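Local coordinates for protein FprA (Mycobacterium tuberculosis, PDB 1LQT) that transfers electrons between NADPH and ferredoxin through a bound FAD and may supply electrons to P450 systems, at residues A[48-56]-A[128-136]. Numbering follows the deposited sequence.
With FAD (flavin-adenine dinucleotide), chain H.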
loop_
_atom_site.group_PDB
_atom_site.type_symbol
_atom_site.label_atom_id
_atom_site.label_comp_id
_atom_site.label_asym_id
_atom_site.label_seq_id
_atom_site.Cartn_x
_atom_site.Cartn_y
_atom_site.Cartn_z
ATOM N N LEU A 48 5.532 0.416 -0.985
ATOM C CA LEU A 48 4.397 1.193 -1.502
ATOM C C LEU A 48 4.795 2.628 -1.808
ATOM O O LEU A 48 4.056 3.306 -2.523
ATOM C CB LEU A 48 3.225 1.155 -0.543
ATOM C CG LEU A 48 2.481 -0.177 -0.446
ATOM C CD1 LEU A 48 1.508 -0.118 0.715
ATOM C CD2 LEU A 48 1.739 -0.496 -1.732
ATOM N N VAL A 49 5.936 3.130 -1.331
ATOM C CA VAL A 49 6.328 4.469 -1.765
ATOM C C VAL A 49 6.484 4.461 -3.296
ATOM O O VAL A 49 6.139 5.433 -3.961
ATOM C CB VAL A 49 7.589 4.953 -1.047
ATOM C CG1 VAL A 49 8.175 6.205 -1.659
ATOM C CG2 VAL A 49 7.311 5.162 0.422
ATOM N N ARG A 50 7.048 3.406 -3.838
ATOM C CA ARG A 50 7.149 3.206 -5.273
ATOM C C ARG A 50 5.875 2.643 -5.886
ATOM O O ARG A 50 5.377 3.198 -6.871
ATOM C CB ARG A 50 8.337 2.291 -5.583
ATOM C CG ARG A 50 8.469 1.934 -7.046
ATOM C CD ARG A 50 9.580 0.977 -7.319
ATOM N NE ARG A 50 9.514 0.374 -8.629
ATOM C CZ ARG A 50 10.242 0.731 -9.702
ATOM N NH1 ARG A 50 11.097 1.726 -9.640
ATOM N NH2 ARG A 50 10.108 0.064 -10.825
ATOM N N SER A 51 5.318 1.573 -5.317
ATOM C CA SER A 51 4.266 0.838 -6.008
ATOM C C SER A 51 2.839 1.159 -5.609
ATOM O O SER A 51 1.927 0.661 -6.249
ATOM C CB SER A 51 4.483 -0.644 -5.866
ATOM O OG SER A 51 4.173 -1.117 -4.563
ATOM N N GLY A 52 2.683 1.946 -4.562
ATOM C CA GLY A 52 1.375 2.267 -4.022
ATOM C C GLY A 52 0.963 3.705 -4.236
ATOM O O GLY A 52 -0.026 3.974 -4.890
ATOM N N VAL A 53 1.762 4.623 -3.718
ATOM C CA VAL A 53 1.522 6.035 -3.877
ATOM C C VAL A 53 1.217 6.307 -5.343
ATOM O O VAL A 53 1.924 5.846 -6.247
ATOM C CB VAL A 53 2.722 6.869 -3.380
ATOM C CG1 VAL A 53 2.482 8.334 -3.645
ATOM C CG2 VAL A 53 2.987 6.634 -1.900
ATOM N N ALA A 54 0.155 7.056 -5.593
ATOM C CA ALA A 54 -0.318 7.266 -6.931
ATOM C C ALA A 54 0.687 8.017 -7.796
ATOM O O ALA A 54 1.447 8.841 -7.296
ATOM C CB ALA A 54 -1.621 8.026 -6.877
ATOM N N PRO A 55 0.658 7.762 -9.101
ATOM C CA PRO A 55 1.622 8.437 -9.993
ATOM C C PRO A 55 1.412 9.954 -10.085
ATOM O O PRO A 55 2.315 10.656 -10.470
ATOM C CB PRO A 55 1.430 7.705 -11.320
ATOM C CG PRO A 55 0.051 7.189 -11.259
ATOM C CD PRO A 55 -0.146 6.753 -9.813
ATOM N N ASP A 56 0.208 10.422 -9.753
ATOM C CA ASP A 56 -0.054 11.854 -9.662
ATOM C C ASP A 56 0.178 12.403 -8.266
ATOM O O ASP A 56 -0.188 13.540 -7.973
ATOM C CB ASP A 56 -1.446 12.200 -10.199
ATOM C CG ASP A 56 -2.563 11.600 -9.391
ATOM O OD1 ASP A 56 -2.316 10.612 -8.652
ATOM O OD2 ASP A 56 -3.722 12.070 -9.489
ATOM N N PHE A 128 -5.420 -3.253 -9.068
ATOM C CA PHE A 128 -5.489 -2.145 -9.993
ATOM C C PHE A 128 -4.330 -1.178 -9.817
ATOM O O PHE A 128 -3.694 -0.780 -10.788
ATOM C CB PHE A 128 -6.841 -1.433 -9.846
ATOM C CG PHE A 128 -7.043 -0.353 -10.869
ATOM C CD1 PHE A 128 -7.134 -0.651 -12.198
ATOM C CD2 PHE A 128 -7.175 0.964 -10.482
ATOM C CE1 PHE A 128 -7.313 0.352 -13.145
ATOM C CE2 PHE A 128 -7.354 1.942 -11.437
ATOM C CZ PHE A 128 -7.404 1.624 -12.737
ATOM N N VAL A 129 -4.067 -0.805 -8.576
ATOM C CA VAL A 129 -2.955 0.040 -8.215
ATOM C C VAL A 129 -1.635 -0.601 -8.610
ATOM O O VAL A 129 -0.748 0.036 -9.190
ATOM C CB VAL A 129 -2.965 0.354 -6.712
ATOM C CG1 VAL A 129 -1.702 1.112 -6.307
ATOM C CG2 VAL A 129 -4.220 1.140 -6.307
ATOM N N GLY A 130 -1.458 -1.868 -8.247
ATOM C CA GLY A 130 -0.238 -2.539 -8.631
ATOM C C GLY A 130 -0.028 -2.485 -10.136
ATOM O O GLY A 130 1.075 -2.277 -10.623
ATOM N N TRP A 131 -1.108 -2.704 -10.876
ATOM C CA TRP A 131 -1.032 -2.655 -12.323
ATOM C C TRP A 131 -0.668 -1.255 -12.834
ATOM O O TRP A 131 0.252 -1.115 -13.637
ATOM C CB TRP A 131 -2.354 -3.157 -12.907
ATOM C CG TRP A 131 -2.456 -3.059 -14.382
ATOM C CD1 TRP A 131 -1.886 -3.859 -15.320
ATOM C CD2 TRP A 131 -3.217 -2.102 -15.096
ATOM N NE1 TRP A 131 -2.253 -3.464 -16.582
ATOM C CE2 TRP A 131 -3.077 -2.381 -16.466
ATOM C CE3 TRP A 131 -4.037 -1.055 -14.713
ATOM C CZ2 TRP A 131 -3.720 -1.617 -17.451
ATOM C CZ3 TRP A 131 -4.671 -0.311 -15.678
ATOM C CH2 TRP A 131 -4.501 -0.589 -17.011
ATOM N N TYR A 132 -1.349 -0.225 -12.344
ATOM C CA TYR A 132 -1.045 1.096 -12.867
ATOM C C TYR A 132 0.293 1.644 -12.389
ATOM O O TYR A 132 0.833 2.549 -13.010
ATOM C CB TYR A 132 -2.186 2.097 -12.731
ATOM C CG TYR A 132 -2.601 2.623 -11.374
ATOM C CD1 TYR A 132 -1.741 3.266 -10.533
ATOM C CD2 TYR A 132 -3.927 2.524 -10.982
ATOM C CE1 TYR A 132 -2.196 3.822 -9.319
ATOM C CE2 TYR A 132 -4.380 3.082 -9.804
ATOM C CZ TYR A 132 -3.521 3.741 -8.968
ATOM O OH TYR A 132 -4.027 4.297 -7.809
ATOM N N ASN A 133 0.819 1.080 -11.309
ATOM C CA ASN A 133 2.126 1.478 -10.818
ATOM C C ASN A 133 3.261 0.530 -11.224
ATOM O O ASN A 133 4.367 0.646 -10.711
ATOM C CB ASN A 133 2.126 1.717 -9.311
ATOM C CG ASN A 133 1.707 3.105 -8.924
ATOM O OD1 ASN A 133 1.879 4.065 -9.700
ATOM N ND2 ASN A 133 1.222 3.243 -7.703
ATOM N N ALA A 134 2.993 -0.356 -12.166
ATOM C CA ALA A 134 4.027 -1.216 -12.756
ATOM C C ALA A 134 4.665 -2.152 -11.741
ATOM O O ALA A 134 5.829 -2.523 -11.869
ATOM C CB ALA A 134 5.090 -0.410 -13.487
ATOM N N HIS A 135 3.901 -2.591 -10.746
ATOM C CA HIS A 135 4.381 -3.625 -9.843
ATOM C C HIS A 135 4.418 -4.934 -10.631
ATOM O O HIS A 135 3.427 -5.308 -11.242
ATOM C CB HIS A 135 3.406 -3.738 -8.671
ATOM C CG HIS A 135 3.847 -4.666 -7.590
ATOM N ND1 HIS A 135 4.144 -5.993 -7.818
ATOM C CD2 HIS A 135 4.034 -4.432 -6.270
ATOM C CE1 HIS A 135 4.502 -6.522 -6.667
ATOM N NE2 HIS A 135 4.421 -5.615 -5.701
ATOM N N PRO A 136 5.552 -5.627 -10.640
ATOM C CA PRO A 136 5.682 -6.795 -11.512
ATOM C C PRO A 136 4.720 -7.928 -11.221
ATOM O O PRO A 136 4.451 -8.706 -12.125
ATOM C CB PRO A 136 7.126 -7.229 -11.325
ATOM C CG PRO A 136 7.622 -6.512 -10.188
ATOM C CD PRO A 136 6.797 -5.308 -9.925
HETATM P PA FAD H . 5.180 -1.606 2.328
HETATM O O1A FAD H . 4.089 -2.363 1.684
HETATM O O2A FAD H . 5.459 -0.209 1.913
HETATM O O5B FAD H . 6.547 -2.416 2.139
HETATM C C5B FAD H . 6.561 -3.841 2.288
HETATM C C4B FAD H . 7.767 -4.344 1.505
HETATM O O4B FAD H . 7.968 -5.705 1.878
HETATM C C3B FAD H . 7.580 -4.320 -0.016
HETATM O O3B FAD H . 8.684 -3.748 -0.680
HETATM C C2B FAD H . 7.383 -5.774 -0.350
HETATM O O2B FAD H . 7.709 -6.152 -1.667
HETATM C C1B FAD H . 8.254 -6.454 0.713
HETATM N N9A FAD H . 7.923 -7.848 0.976
HETATM C C8A FAD H . 6.673 -8.354 1.213
HETATM N N7A FAD H . 6.700 -9.662 1.436
HETATM C C5A FAD H . 8.028 -10.017 1.301
HETATM C C6A FAD H . 8.670 -11.253 1.409
HETATM N N6A FAD H . 8.055 -12.382 1.726
HETATM N N1A FAD H . 10.019 -11.262 1.227
HETATM C C2A FAD H . 10.670 -10.098 0.960
HETATM N N3A FAD H . 10.119 -8.883 0.848
HETATM C C4A FAD H . 8.794 -8.895 1.028
HETATM N N1 FAD H . 1.023 7.205 2.513
HETATM C C2 FAD H . 1.324 8.531 2.420
HETATM O O2 FAD H . 1.895 9.112 3.324
HETATM N N3 FAD H . 0.945 9.224 1.281
HETATM C C4 FAD H . 0.357 8.645 0.195
HETATM O O4 FAD H . 0.074 9.321 -0.820
HETATM C C4X FAD H . 0.098 7.272 0.277
HETATM N N5 FAD H . -0.472 6.606 -0.785
HETATM C C5X FAD H . -0.756 5.269 -0.676
HETATM C C6 FAD H . -1.351 4.606 -1.721
HETATM C C7 FAD H . -1.726 3.277 -1.632
HETATM C C7M FAD H . -2.358 2.586 -2.809
HETATM C C8 FAD H . -1.453 2.590 -0.443
HETATM C C8M FAD H . -1.860 1.151 -0.279
HETATM C C9 FAD H . -0.829 3.241 0.620
HETATM C C9A FAD H . -0.474 4.580 0.522
HETATM N N10 FAD H . 0.133 5.259 1.584
HETATM C C10 FAD H . 0.440 6.591 1.457
HETATM C "C1'" FAD H . 0.506 4.566 2.851
HETATM C "C2'" FAD H . 1.909 3.966 2.766
HETATM O "O2'" FAD H . 2.024 3.291 1.539
HETATM C "C3'" FAD H . 2.126 2.989 3.937
HETATM O "O3'" FAD H . 2.043 3.670 5.185
HETATM C "C4'" FAD H . 3.503 2.327 3.989
HETATM O "O4'" FAD H . 4.011 2.074 2.682
HETATM C "C5'" FAD H . 3.439 1.022 4.784
HETATM O "O5'" FAD H . 4.804 0.614 4.941
HETATM P P FAD H . 5.272 -0.879 5.204
HETATM O O1P FAD H . 6.744 -0.776 5.315
HETATM O O2P FAD H . 4.531 -1.538 6.322
HETATM O O3P FAD H . 4.860 -1.704 3.913
HETATM O O HOH W 1 8.536 -2.329 -11.355
HETATM O O HOH W 2 -2.430 4.909 -5.820
#
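Asn-133 pushes its carboxamide into the bend of segment 48-56, and ND2 donates to two backbone carbonyls there. The bond from Asn-133 ND2 to Ser-51 O, 3.0 Å long, is a weak one; the one to Val-53 O, 3.1 Å from ND2, reaches that oxygen from above the carbonyl plane and leaves the amide plane by 31°. Val-53 O also accepts from Lys-61. On the other branch of the amide, Asn-133 OD1 lies 3.4 Å from Pro-55 CD and in the plane of the Tyr-132 ring, at its edge. Pro-55 CD also packs 3.6 Å from Tyr-132 CE1, the proline and tyrosine side chains crossing at about a right angle. With chi1 at 70°, the tyrosine ring folds back over its own helix, one face centred on Val-129 CA, and its hydroxyl donates to a water that in turn donates to Gly-52 O. Farther along, Ser-51 OG meets the edge of the His-135 imidazole, 3.7 Å from His-135 CD2, while His-135 ND1 is hydrogen-bonded to the backbone N of His-137.

Segment 48-56 also borders FAD: Val-53 CG2 lies 3.6 Å from FAD N5 of the flavin, and at the start of helix 48-51 Leu-48 N donates almost straight to the FAD phosphate oxygen O2A. Helix 125-132, closed by a Schellman motif at Ala-134, and the residues just after it pack against helix 48-51 and the turn that follows, both of which line the FAD pocket, with helices 157-167 and 180-186 packed against Tyr-132.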